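Local coordinates for protein methionine gamma-lyase (Trichomonas vaginalis, PDB 1E5E) that belongs to the Cys/Met metabolism family of PLP-dependent enzymes, has the fold of the PLP-dependent aminotransferase clan and assembles from four chains, at residues V81-G86 against T241-S246; H103-E108 against K142-N147; I150-T155 against L180-N185; M191-V196 against K303-Y308. One frame throughout, in Å; residues are numbered along the deposited sequence.

Overall arrangement
Interactions 1, 2 and 3 reach the same seven-stranded sheet. Interaction 2 (103-108 with 142-147) and interaction 3 (150-155 with 180-185) have centres about 12 Å apart and touch, since strands 103-107 and 148-154 are sheet neighbours. Interaction 1 (81-86 with 241-246) lies at the outermost strand 79-83, its centre about 19 Å from that of interaction 3; along the chain it encloses both. Interaction 4 (191-196 with 303-308) has its centre about 14 Å from that of interaction 3, meets it through N185 and T193, and alternates along the chain with interaction 1. Interactions 1 and 3 touch the phosphate and pyridine of PPJ, whose pocket thus lies at C-terminal strand ends of one sheet.

Interaction 1 (V81-G86 against T241-S246); sequences VATSSG and TGSVIS. With PPJ (N-(hydroxy{3-hydroxy-2-methyl-5-[(phosphonooxy)methyl]pyridin-4-yl}methyl)norvaline), chain C; GOL (glycerol), chain F.
The backbone of S84, just past the end of strand 79-83, passes that of I245 with CA atoms 4.2 Å apart, and S84 N gives a 3.0 Å hydrogen bond to S243 OG with an N-H...O angle of 141°. A longer, weak bond from the same nitrogen reaches S243 O, so one N-H is shared between a side chain and a backbone acceptor of S243. That hydroxyl is carried to S84 by a first torsion that sets it anti to the backbone N (chi1 -174°), and the CB of T83 lies 3.5 Å from S243 OG. The OG atoms of S84 and S243 are 3.1 Å apart; S84 OG is hydrogen-bonded to S84 OG of the second subunit, and S243 OG to G242 O of the second subunit. I245 brings its branched CB to 3.5 Å from T83 O, while its CG2 packs on the A82 CB at 4.1 Å. A glycerol, probably from the crystallisation liquor, bridges the segments through O1, which donates to A82 O and receives the I245 N-H in a nearly straight bond of 173°. At the other end, T83 OG1 donates 2.7 Å to S85 O from above the carbonyl plane, and G86 N, at the start of helix 86-97, donates to PPJ OP1 at 2.8 Å, one of several bonds that hold this group. Strand 79-83 pairs here with strand 220-224, helix 226-241 lies against V81 and T83, and V64 of helix 62-75 touches A82 and I245, while the loop 242-246 leads into helix 247-257.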
# COMPACT_ATOMS: atom_id res chain seq x y z
N VAL A 81 -13.40 -14.42 -11.88
CA VAL A 81 -12.56 -13.41 -12.51
C VAL A 81 -12.78 -12.10 -11.73
O VAL A 81 -13.94 -11.72 -11.56
CB VAL A 81 -12.96 -13.23 -13.97
CG1 VAL A 81 -12.20 -12.08 -14.64
CG2 VAL A 81 -12.77 -14.52 -14.76
N ALA A 82 -11.73 -11.50 -11.21
CA ALA A 82 -11.86 -10.23 -10.50
C ALA A 82 -11.64 -9.07 -11.44
O ALA A 82 -10.97 -9.27 -12.44
CB ALA A 82 -10.83 -10.07 -9.34
N THR A 83 -12.23 -7.92 -11.19
CA THR A 83 -12.08 -6.78 -12.06
C THR A 83 -11.90 -5.53 -11.19
O THR A 83 -11.95 -5.60 -9.95
CB THR A 83 -13.28 -6.51 -12.99
OG1 THR A 83 -14.35 -6.14 -12.13
CG2 THR A 83 -13.67 -7.71 -13.84
N SER A 84 -11.63 -4.42 -11.89
CA SER A 84 -11.38 -3.18 -11.17
C SER A 84 -12.65 -2.38 -10.91
O SER A 84 -12.53 -1.26 -10.42
CB SER A 84 -10.24 -2.35 -11.78
OG SER A 84 -10.65 -1.73 -12.97
N SER A 85 -13.85 -2.90 -11.12
CA SER A 85 -15.07 -2.27 -10.70
C SER A 85 -16.23 -3.23 -11.00
O SER A 85 -16.13 -4.09 -11.87
CB SER A 85 -15.43 -0.93 -11.31
OG SER A 85 -15.64 -1.07 -12.70
N GLY A 86 -17.25 -3.07 -10.18
CA GLY A 86 -18.48 -3.86 -10.40
C GLY A 86 -18.95 -3.59 -11.83
O GLY A 86 -19.29 -4.54 -12.52
N THR A 241 -12.47 -4.57 -21.88
CA THR A 241 -12.62 -3.55 -20.84
C THR A 241 -11.25 -3.06 -20.38
O THR A 241 -11.15 -2.02 -19.75
CB THR A 241 -13.41 -4.05 -19.62
OG1 THR A 241 -12.76 -5.19 -19.07
CG2 THR A 241 -14.82 -4.40 -20.08
N GLY A 242 -10.31 -4.00 -20.25
CA GLY A 242 -9.01 -3.64 -19.64
C GLY A 242 -9.28 -3.27 -18.19
O GLY A 242 -8.49 -2.51 -17.58
N SER A 243 -10.32 -3.89 -17.60
CA SER A 243 -10.66 -3.64 -16.20
C SER A 243 -9.81 -4.55 -15.33
O SER A 243 -10.22 -5.59 -14.81
CB SER A 243 -12.16 -3.88 -15.97
OG SER A 243 -12.52 -3.51 -14.65
N VAL A 244 -8.55 -4.13 -15.18
CA VAL A 244 -7.55 -4.94 -14.52
C VAL A 244 -7.43 -4.54 -13.05
O VAL A 244 -6.89 -3.45 -12.78
CB VAL A 244 -6.17 -4.82 -15.22
CG1 VAL A 244 -5.19 -5.71 -14.47
CG2 VAL A 244 -6.31 -5.27 -16.68
N ILE A 245 -7.78 -5.47 -12.17
CA ILE A 245 -7.70 -5.11 -10.75
C ILE A 245 -6.25 -4.97 -10.31
O ILE A 245 -5.38 -5.78 -10.66
CB ILE A 245 -8.44 -6.10 -9.85
CG1 ILE A 245 -8.59 -5.54 -8.41
CG2 ILE A 245 -7.73 -7.44 -9.78
CD1 ILE A 245 -9.41 -6.49 -7.52
N SER A 246 -5.99 -4.03 -9.43
CA SER A 246 -4.70 -3.85 -8.78
C SER A 246 -4.50 -4.99 -7.78
O SER A 246 -5.34 -5.16 -6.88
CB SER A 246 -4.68 -2.57 -7.93
OG SER A 246 -3.59 -2.60 -6.99
N1 PPJ C . -23.97 -3.64 -9.13
C2 PPJ C . -24.67 -3.17 -8.07
C6 PPJ C . -23.03 -2.87 -9.74
C2A PPJ C . -25.91 -3.66 -7.63
C3 PPJ C . -24.23 -1.94 -7.54
O3 PPJ C . -25.00 -1.44 -6.62
C4 PPJ C . -23.12 -1.24 -8.04
C4A PPJ C . -22.78 -0.00 -7.44
C5 PPJ C . -22.52 -1.67 -9.22
N PPJ C . -23.66 0.78 -6.78
C5A PPJ C . -21.29 -1.15 -9.74
OP4 PPJ C . -20.31 -1.56 -8.99
P PPJ C . -19.08 -0.56 -8.99
OP1 PPJ C . -17.97 -1.29 -8.11
OP2 PPJ C . -19.52 0.79 -8.35
OP3 PPJ C . -18.52 -0.30 -10.45
CA PPJ C . -23.33 1.93 -6.11
CB PPJ C . -22.44 2.94 -6.70
C PPJ C . -24.45 2.53 -5.45
CG PPJ C . -22.84 3.76 -7.87
CD PPJ C . -23.24 5.08 -7.41
O PPJ C . -25.60 1.99 -5.61
OXT PPJ C . -24.28 3.25 -4.38
C1 GOL F . -7.67 -8.48 -14.03
O1 GOL F . -8.71 -7.94 -13.18
C2 GOL F . -7.41 -9.96 -13.61
O2 GOL F . -6.06 -10.24 -13.33
C3 GOL F . -7.92 -10.95 -14.68
O3 GOL F . -6.87 -11.22 -15.58

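Interaction 2 (H103-E108 against K142-N147); sequences HLISDE and KHMKPN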
# COMPACT_ATOMS: atom_id res chain seq x y z
N HIS A 103 -29.83 -10.31 -28.45
CA HIS A 103 -30.90 -9.73 -27.65
C HIS A 103 -30.64 -10.03 -26.16
O HIS A 103 -30.21 -11.10 -25.80
CB HIS A 103 -32.27 -10.31 -28.03
CG HIS A 103 -33.46 -9.87 -27.25
ND1 HIS A 103 -34.31 -10.82 -26.64
CD2 HIS A 103 -33.99 -8.67 -27.01
CE1 HIS A 103 -35.29 -10.19 -26.04
NE2 HIS A 103 -35.13 -8.89 -26.25
N LEU A 104 -30.93 -9.02 -25.38
CA LEU A 104 -30.80 -9.07 -23.96
C LEU A 104 -32.09 -8.71 -23.23
O LEU A 104 -32.59 -7.62 -23.43
CB LEU A 104 -29.71 -8.08 -23.47
CG LEU A 104 -29.51 -8.15 -21.94
CD1 LEU A 104 -28.01 -8.18 -21.61
CD2 LEU A 104 -30.15 -6.93 -21.28
N ILE A 105 -32.48 -9.57 -22.29
CA ILE A 105 -33.61 -9.24 -21.43
C ILE A 105 -33.08 -8.89 -20.03
O ILE A 105 -32.33 -9.64 -19.39
CB ILE A 105 -34.60 -10.41 -21.30
CG1 ILE A 105 -35.20 -10.74 -22.67
CG2 ILE A 105 -35.71 -10.11 -20.29
CD1 ILE A 105 -35.92 -12.08 -22.72
N SER A 106 -33.51 -7.74 -19.53
CA SER A 106 -33.15 -7.32 -18.20
C SER A 106 -34.33 -6.86 -17.34
O SER A 106 -35.32 -6.30 -17.82
CB SER A 106 -32.24 -6.08 -18.31
OG SER A 106 -31.95 -5.58 -17.01
N ASP A 107 -34.14 -7.05 -16.04
CA ASP A 107 -35.17 -6.55 -15.13
C ASP A 107 -35.00 -5.05 -15.30
O ASP A 107 -33.86 -4.60 -15.52
CB ASP A 107 -35.03 -6.93 -13.68
CG ASP A 107 -36.27 -6.59 -12.86
OD1 ASP A 107 -36.37 -5.42 -12.43
OD2 ASP A 107 -37.11 -7.50 -12.67
N GLU A 108 -36.11 -4.33 -15.25
CA GLU A 108 -36.04 -2.88 -15.33
C GLU A 108 -35.56 -2.25 -14.05
O GLU A 108 -35.25 -1.05 -14.10
CB GLU A 108 -37.47 -2.33 -15.62
CG GLU A 108 -38.47 -2.64 -14.52
CD GLU A 108 -39.89 -2.12 -14.79
OE1 GLU A 108 -40.14 -0.99 -15.26
OE2 GLU A 108 -40.81 -2.83 -14.36
N LYS A 142 -42.47 -14.37 -22.29
CA LYS A 142 -43.11 -13.59 -23.34
C LYS A 142 -42.13 -12.74 -24.14
O LYS A 142 -42.42 -12.35 -25.29
CB LYS A 142 -44.21 -12.70 -22.76
CG LYS A 142 -45.47 -13.45 -22.38
CD LYS A 142 -46.41 -12.62 -21.50
CE LYS A 142 -47.52 -13.53 -20.97
NZ LYS A 142 -48.22 -12.90 -19.81
N HIS A 143 -40.99 -12.34 -23.54
CA HIS A 143 -40.10 -11.48 -24.29
C HIS A 143 -38.97 -12.20 -24.97
O HIS A 143 -38.14 -11.56 -25.61
CB HIS A 143 -39.53 -10.40 -23.36
CG HIS A 143 -40.63 -9.45 -22.99
ND1 HIS A 143 -41.50 -9.73 -21.96
CD2 HIS A 143 -40.95 -8.25 -23.50
CE1 HIS A 143 -42.34 -8.70 -21.83
NE2 HIS A 143 -42.03 -7.82 -22.76
N MET A 144 -38.93 -13.50 -24.82
CA MET A 144 -37.83 -14.26 -25.42
C MET A 144 -37.91 -14.27 -26.92
O MET A 144 -39.00 -14.36 -27.49
CB MET A 144 -37.79 -15.62 -24.72
CG MET A 144 -36.78 -15.49 -23.52
SD MET A 144 -36.96 -16.97 -22.51
CE MET A 144 -35.91 -18.08 -23.43
N LYS A 145 -36.77 -14.10 -27.59
CA LYS A 145 -36.69 -14.05 -29.04
C LYS A 145 -35.64 -15.05 -29.46
O LYS A 145 -34.85 -15.54 -28.66
CB LYS A 145 -36.39 -12.66 -29.60
CG LYS A 145 -37.34 -11.58 -29.11
CD LYS A 145 -37.37 -10.28 -29.86
CE LYS A 145 -36.12 -9.42 -29.68
NZ LYS A 145 -36.34 -8.09 -30.33
N PRO A 146 -35.58 -15.37 -30.74
CA PRO A 146 -34.65 -16.36 -31.22
C PRO A 146 -33.21 -15.95 -30.94
O PRO A 146 -32.35 -16.82 -30.90
CB PRO A 146 -34.99 -16.54 -32.68
CG PRO A 146 -36.38 -16.00 -32.81
CD PRO A 146 -36.45 -14.86 -31.83
N ASN A 147 -32.89 -14.68 -30.92
CA ASN A 147 -31.55 -14.19 -30.66
C ASN A 147 -31.32 -13.81 -29.19
O ASN A 147 -30.31 -13.15 -28.89
CB ASN A 147 -31.34 -12.99 -31.60
CG ASN A 147 -32.35 -11.89 -31.39
OD1 ASN A 147 -33.51 -12.13 -31.01
ND2 ASN A 147 -31.90 -10.65 -31.62
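H103 opens the strand with a backbone bond, its N donating to N147 O at 2.9 Å with an N-H...O angle of 140°. The imidazole is turned toward the 142-147 segment by a first torsion that puts CG anti to the backbone N (chi1 177°). K145 lays its CE over the centre of one ring face, 3.5 Å from the centroid and 9° off the normal, a CH-pi contact in which the two side chains cross at about a right angle. At the ring edge, near its plane, H103 CE1 comes within 3.2 Å of H143 O. Both ring nitrogens are hydrogen-bonded, ND1 with T148 OG1 and NE2 with D130 OD2, which fixes the rotation of the imidazole under the lysine chain. The N147 amide also lies close, with ND2 3.6 Å from H103 CB; that nitrogen is hydrogen-bonded to G101 O and Q128 OE1. Two residues on, I105 faces the same segment, its CD1 3.6 Å from M144 CG and 4.0 Å from H143 CB. Segment 142-147 belongs to the beta-alpha-beta crossover of strand 128-132, helix 139-143 and strand 148-154, whose parallel strands flank strand 103-107. Residues 144-147, between that helix and strand 148-154, pack against the sheet face that carries H103 and I105, while helix 112-124 touches L104 and S106.

Interaction 3 (I150-T155 against L180-N185); sequences IVYFET and LVIADN. With PPJ (N-(hydroxy{3-hydroxy-2-methyl-5-[(phosphonooxy)methyl]pyridin-4-yl}methyl)norvaline), chain C.
I182 meets Y152 and I150 in the close-packed part of this parallel strand pair. Its CG2 sits 3.6 Å from Y152 CD2, and its CD1 lies 3.7 Å from I150 CG2. F153 works from the other face of the sheet: its CG is held between the backbone N and the carbonyl carbon (chi1 56°), which folds the ring back across the neighbouring strand, with CE2 3.5 Å from V181 CG1 and CE1 touching A183 CB. Between these two layers, four backbone bonds join the strands, V151 N to L180 O, I182 N to V151 O, F153 N to I182 O and D184 N to F153 O; the first is 2.8 Å long, and all four have N-H...O angles of 156° or more. The axes of the short strand segments approach to 4.7 Å and are inclined by 16°.

Toward the C-terminal ends the ladder gives way to water. Between T155 N and D184 O lies a water that accepts from the former and probably donates to the latter. Another accepts from Y152 OH and donates to E154 OE2 and D184 OD2, linking two carboxylates whose OE2 and OD2 are 4.3 Å apart; the water probably eases the repulsion. E154 OE2 also takes the N-H of Y111, and D184 OD1 is bonded to T186 OG1.

Helix 166-174 connects the two strands, making a beta-alpha-beta unit. At the C-terminal end of strand 180-184, D184 OD2 lies 2.6 Å from PPJ N1, the aspartate-to-pyridine-nitrogen pairing characteristic of this fold of PLP-dependent enzymes.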
# COMPACT_ATOMS: atom_id res chain seq x y z
N ILE A 150 -29.09 -13.45 -23.14
CA ILE A 150 -29.00 -13.16 -21.73
C ILE A 150 -30.30 -12.70 -21.07
O ILE A 150 -31.09 -11.92 -21.62
CB ILE A 150 -27.96 -12.03 -21.47
CG1 ILE A 150 -26.55 -12.46 -21.88
CG2 ILE A 150 -27.94 -11.61 -20.00
CD1 ILE A 150 -25.57 -11.31 -21.96
N VAL A 151 -30.53 -13.26 -19.87
CA VAL A 151 -31.59 -12.73 -19.02
C VAL A 151 -30.84 -12.24 -17.76
O VAL A 151 -30.15 -13.04 -17.12
CB VAL A 151 -32.65 -13.77 -18.69
CG1 VAL A 151 -33.59 -13.19 -17.64
CG2 VAL A 151 -33.44 -14.14 -19.95
N TYR A 152 -31.02 -10.99 -17.36
CA TYR A 152 -30.23 -10.37 -16.31
C TYR A 152 -31.12 -9.72 -15.26
O TYR A 152 -32.11 -9.09 -15.65
CB TYR A 152 -29.35 -9.25 -16.96
CG TYR A 152 -28.39 -8.54 -16.03
CD1 TYR A 152 -28.83 -7.47 -15.25
CD2 TYR A 152 -27.06 -8.92 -15.93
CE1 TYR A 152 -27.96 -6.81 -14.39
CE2 TYR A 152 -26.17 -8.27 -15.09
CZ TYR A 152 -26.63 -7.23 -14.32
OH TYR A 152 -25.75 -6.56 -13.49
N PHE A 153 -30.81 -9.87 -13.98
CA PHE A 153 -31.58 -9.25 -12.91
C PHE A 153 -30.74 -9.04 -11.65
O PHE A 153 -29.65 -9.62 -11.51
CB PHE A 153 -32.80 -10.13 -12.54
CG PHE A 153 -32.45 -11.52 -12.15
CD1 PHE A 153 -32.07 -11.83 -10.83
CD2 PHE A 153 -32.58 -12.57 -13.02
CE1 PHE A 153 -31.69 -13.09 -10.48
CE2 PHE A 153 -32.25 -13.86 -12.65
CZ PHE A 153 -31.82 -14.13 -11.38
N GLU A 154 -31.30 -8.29 -10.71
CA GLU A 154 -30.69 -8.12 -9.39
C GLU A 154 -31.76 -8.46 -8.35
O GLU A 154 -32.82 -7.82 -8.43
CB GLU A 154 -30.38 -6.66 -9.08
CG GLU A 154 -29.43 -5.94 -10.01
CD GLU A 154 -29.24 -4.47 -9.75
OE1 GLU A 154 -29.71 -4.00 -8.68
OE2 GLU A 154 -28.71 -3.73 -10.62
N THR A 155 -31.45 -9.27 -7.35
CA THR A 155 -32.41 -9.42 -6.26
C THR A 155 -31.66 -9.58 -4.94
O THR A 155 -30.76 -10.41 -4.81
CB THR A 155 -33.34 -10.61 -6.57
OG1 THR A 155 -34.26 -10.80 -5.50
CG2 THR A 155 -32.59 -11.94 -6.74
N LEU A 180 -28.28 -17.33 -21.31
CA LEU A 180 -27.52 -17.26 -20.04
C LEU A 180 -28.26 -16.40 -19.02
O LEU A 180 -28.68 -15.29 -19.36
CB LEU A 180 -26.12 -16.67 -20.36
CG LEU A 180 -25.19 -17.74 -20.97
CD1 LEU A 180 -23.84 -17.16 -21.37
CD2 LEU A 180 -25.00 -18.91 -19.99
N VAL A 181 -28.43 -16.94 -17.82
CA VAL A 181 -29.06 -16.14 -16.78
C VAL A 181 -27.93 -15.58 -15.92
O VAL A 181 -27.14 -16.34 -15.36
CB VAL A 181 -30.06 -16.93 -15.93
CG1 VAL A 181 -30.65 -16.02 -14.84
CG2 VAL A 181 -31.15 -17.43 -16.89
N ILE A 182 -27.93 -14.29 -15.70
CA ILE A 182 -26.87 -13.60 -14.97
C ILE A 182 -27.50 -12.91 -13.77
O ILE A 182 -28.44 -12.13 -13.99
CB ILE A 182 -26.14 -12.57 -15.87
CG1 ILE A 182 -25.50 -13.24 -17.10
CG2 ILE A 182 -25.08 -11.83 -15.06
CD1 ILE A 182 -24.88 -12.27 -18.11
N ALA A 183 -27.05 -13.19 -12.56
CA ALA A 183 -27.65 -12.50 -11.39
C ALA A 183 -26.62 -11.57 -10.75
O ALA A 183 -25.48 -12.04 -10.64
CB ALA A 183 -28.09 -13.56 -10.40
N ASP A 184 -26.97 -10.33 -10.44
CA ASP A 184 -26.02 -9.45 -9.72
C ASP A 184 -26.33 -9.63 -8.23
O ASP A 184 -27.37 -9.22 -7.71
CB ASP A 184 -26.10 -8.01 -10.22
CG ASP A 184 -25.23 -7.04 -9.44
OD1 ASP A 184 -24.76 -7.36 -8.33
OD2 ASP A 184 -25.10 -5.88 -9.90
N ASN A 185 -25.44 -10.33 -7.53
CA ASN A 185 -25.58 -10.77 -6.16
C ASN A 185 -24.91 -9.88 -5.15
O ASN A 185 -24.68 -10.31 -4.01
CB ASN A 185 -25.03 -12.22 -6.04
CG ASN A 185 -25.51 -12.97 -4.82
OD1 ASN A 185 -26.66 -12.77 -4.39
ND2 ASN A 185 -24.67 -13.81 -4.19
N1 PPJ C . -23.97 -3.64 -9.13
C2 PPJ C . -24.67 -3.17 -8.07
C6 PPJ C . -23.03 -2.87 -9.74
C2A PPJ C . -25.91 -3.66 -7.63
C3 PPJ C . -24.23 -1.94 -7.54
O3 PPJ C . -25.00 -1.44 -6.62
C4 PPJ C . -23.12 -1.24 -8.04
C4A PPJ C . -22.78 -0.00 -7.44
C5 PPJ C . -22.52 -1.67 -9.22
N PPJ C . -23.66 0.78 -6.78
C5A PPJ C . -21.29 -1.15 -9.74
OP4 PPJ C . -20.31 -1.56 -8.99
P PPJ C . -19.08 -0.56 -8.99
OP1 PPJ C . -17.97 -1.29 -8.11
OP2 PPJ C . -19.52 0.79 -8.35
OP3 PPJ C . -18.52 -0.30 -10.45
CA PPJ C . -23.33 1.93 -6.11
CB PPJ C . -22.44 2.94 -6.70
C PPJ C . -24.45 2.53 -5.45
CG PPJ C . -22.84 3.76 -7.87
CD PPJ C . -23.24 5.08 -7.41
O PPJ C . -25.60 1.99 -5.61
OXT PPJ C . -24.28 3.25 -4.38
O HOH W 1 -26.55 -4.52 -11.89
O HOH W 2 -29.25 -12.58 -5.28
O HOH W 3 -29.34 -11.17 -7.85
O HOH W 4 -28.12 -9.27 -4.44

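Interaction 4 (M191-V196 against K303-Y308); sequences MITNPV and KQMRMY. Unlike the reference sequence in segment 303-308: Y308 (reference Ser). With SO4 (sulfate ion), chain D.
The loop between strands 180-184 and 202-206 docks here on the C-terminal end of helix 298-304, and I192 and T193 make the junction. T193 OG1 donates to Q304 O at 2.6 Å from above the carbonyl plane, taking up a carbonyl in the last turn of the helix. R306 N donates to I192 O at 2.9 Å with an N-H...O angle of 165°. M305, the residue at which the chain leaves helical geometry, is thus bracketed by the two bonds, which tie the helix exit to the connection between two neighbouring strands of the seven-stranded sheet of the PLP-dependent fold. I192 then inserts its side chain between two methionines: CG2 is 3.6 Å from M305 CB, and CG1 is 3.9 Å from M307 CB, the latter pair crossing at about a right angle. CG2 also comes to 3.3 Å from M307 O. R306, extended from CG to NE, lays its CG 3.3 Å from I192 O and carries its guanidinium toward N194, where NH2 lies 3.6 Å from OD1 with the planes 57° apart; D197 is a long, weak ion partner. N194 ND2 is bonded to E75 OE1, while M264 of helix 260-279 packs on both I192 and M307.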
# COMPACT_ATOMS: atom_id res chain seq x y z
N MET A 191 -22.51 -14.83 1.32
CA MET A 191 -22.89 -15.34 2.61
C MET A 191 -24.40 -15.49 2.67
O MET A 191 -24.84 -16.21 3.55
CB MET A 191 -22.54 -14.40 3.75
CG MET A 191 -21.12 -14.28 4.18
SD MET A 191 -20.33 -15.89 4.51
CE MET A 191 -19.48 -16.00 2.95
N ILE A 192 -25.14 -14.78 1.83
CA ILE A 192 -26.59 -14.79 2.02
C ILE A 192 -27.21 -15.65 0.92
O ILE A 192 -28.14 -16.40 1.16
CB ILE A 192 -27.14 -13.35 2.03
CG1 ILE A 192 -26.81 -12.68 3.40
CG2 ILE A 192 -28.63 -13.30 1.74
CD1 ILE A 192 -27.28 -11.26 3.55
N THR A 193 -26.69 -15.50 -0.28
CA THR A 193 -27.21 -16.25 -1.41
C THR A 193 -26.14 -16.78 -2.34
O THR A 193 -25.19 -16.08 -2.67
CB THR A 193 -28.12 -15.31 -2.27
OG1 THR A 193 -29.28 -14.92 -1.50
CG2 THR A 193 -28.68 -16.08 -3.46
N ASN A 194 -26.34 -17.97 -2.85
CA ASN A 194 -25.52 -18.54 -3.92
C ASN A 194 -26.50 -18.75 -5.08
O ASN A 194 -27.16 -19.78 -5.23
CB ASN A 194 -24.91 -19.88 -3.52
CG ASN A 194 -23.84 -19.73 -2.45
OD1 ASN A 194 -23.54 -20.67 -1.70
ND2 ASN A 194 -23.21 -18.56 -2.31
N PRO A 195 -26.66 -17.77 -5.97
CA PRO A 195 -27.64 -17.84 -7.03
C PRO A 195 -27.52 -19.06 -7.92
O PRO A 195 -28.60 -19.50 -8.39
CB PRO A 195 -27.52 -16.53 -7.79
CG PRO A 195 -26.82 -15.60 -6.81
CD PRO A 195 -25.96 -16.45 -5.93
N VAL A 196 -26.38 -19.70 -8.11
CA VAL A 196 -26.26 -20.90 -8.92
C VAL A 196 -27.12 -22.03 -8.35
O VAL A 196 -27.49 -22.89 -9.13
CB VAL A 196 -24.83 -21.45 -9.10
CG1 VAL A 196 -23.95 -20.37 -9.75
CG2 VAL A 196 -24.24 -21.91 -7.77
N LYS A 303 -36.54 -18.37 0.99
CA LYS A 303 -35.94 -19.51 0.32
C LYS A 303 -34.59 -19.15 -0.31
O LYS A 303 -33.67 -19.99 -0.24
CB LYS A 303 -36.92 -20.11 -0.68
CG LYS A 303 -36.34 -20.74 -1.93
N GLN A 304 -34.40 -17.93 -0.77
CA GLN A 304 -33.16 -17.55 -1.42
C GLN A 304 -32.07 -16.92 -0.55
O GLN A 304 -30.90 -16.91 -0.91
CB GLN A 304 -33.55 -16.49 -2.50
CG GLN A 304 -34.56 -17.07 -3.46
CD GLN A 304 -34.84 -16.25 -4.68
OE1 GLN A 304 -35.19 -16.85 -5.69
NE2 GLN A 304 -34.70 -14.93 -4.70
N MET A 305 -32.44 -16.36 0.60
CA MET A 305 -31.52 -15.64 1.47
C MET A 305 -31.33 -16.28 2.84
O MET A 305 -32.31 -16.45 3.57
CB MET A 305 -32.07 -14.19 1.64
CG MET A 305 -32.32 -13.53 0.29
SD MET A 305 -33.08 -11.90 0.36
CE MET A 305 -31.74 -11.00 1.16
N ARG A 306 -30.12 -16.59 3.24
CA ARG A 306 -29.89 -17.17 4.56
C ARG A 306 -30.10 -16.10 5.63
O ARG A 306 -30.23 -16.48 6.81
CB ARG A 306 -28.49 -17.74 4.72
CG ARG A 306 -28.08 -18.62 3.55
CD ARG A 306 -26.84 -19.49 3.82
NE ARG A 306 -26.73 -20.41 2.67
CZ ARG A 306 -26.28 -20.09 1.46
NH1 ARG A 306 -25.80 -18.89 1.10
NH2 ARG A 306 -26.28 -21.04 0.53
N MET A 307 -29.85 -14.82 5.29
CA MET A 307 -30.06 -13.71 6.21
C MET A 307 -30.83 -12.67 5.40
O MET A 307 -30.73 -12.78 4.17
CB MET A 307 -28.77 -13.09 6.78
CG MET A 307 -28.17 -14.11 7.75
SD MET A 307 -26.75 -13.55 8.64
CE MET A 307 -25.49 -13.53 7.36
N TYR A 308 -31.45 -11.69 6.02
CA TYR A 308 -32.21 -10.75 5.22
C TYR A 308 -31.43 -9.53 4.79
O TYR A 308 -32.03 -8.64 4.17
CB TYR A 308 -33.53 -10.40 5.94
CG TYR A 308 -34.47 -11.61 5.99
CD1 TYR A 308 -34.83 -12.22 7.19
CD2 TYR A 308 -34.99 -12.12 4.81
CE1 TYR A 308 -35.71 -13.29 7.20
CE2 TYR A 308 -35.86 -13.19 4.80
CZ TYR A 308 -36.22 -13.76 6.02
OH TYR A 308 -37.06 -14.84 5.99
S SO4 D . -38.42 -15.79 9.12
O1 SO4 D . -38.31 -15.30 10.53
O2 SO4 D . -38.95 -14.70 8.23
O3 SO4 D . -39.43 -16.93 9.09
O4 SO4 D . -37.09 -16.30 8.67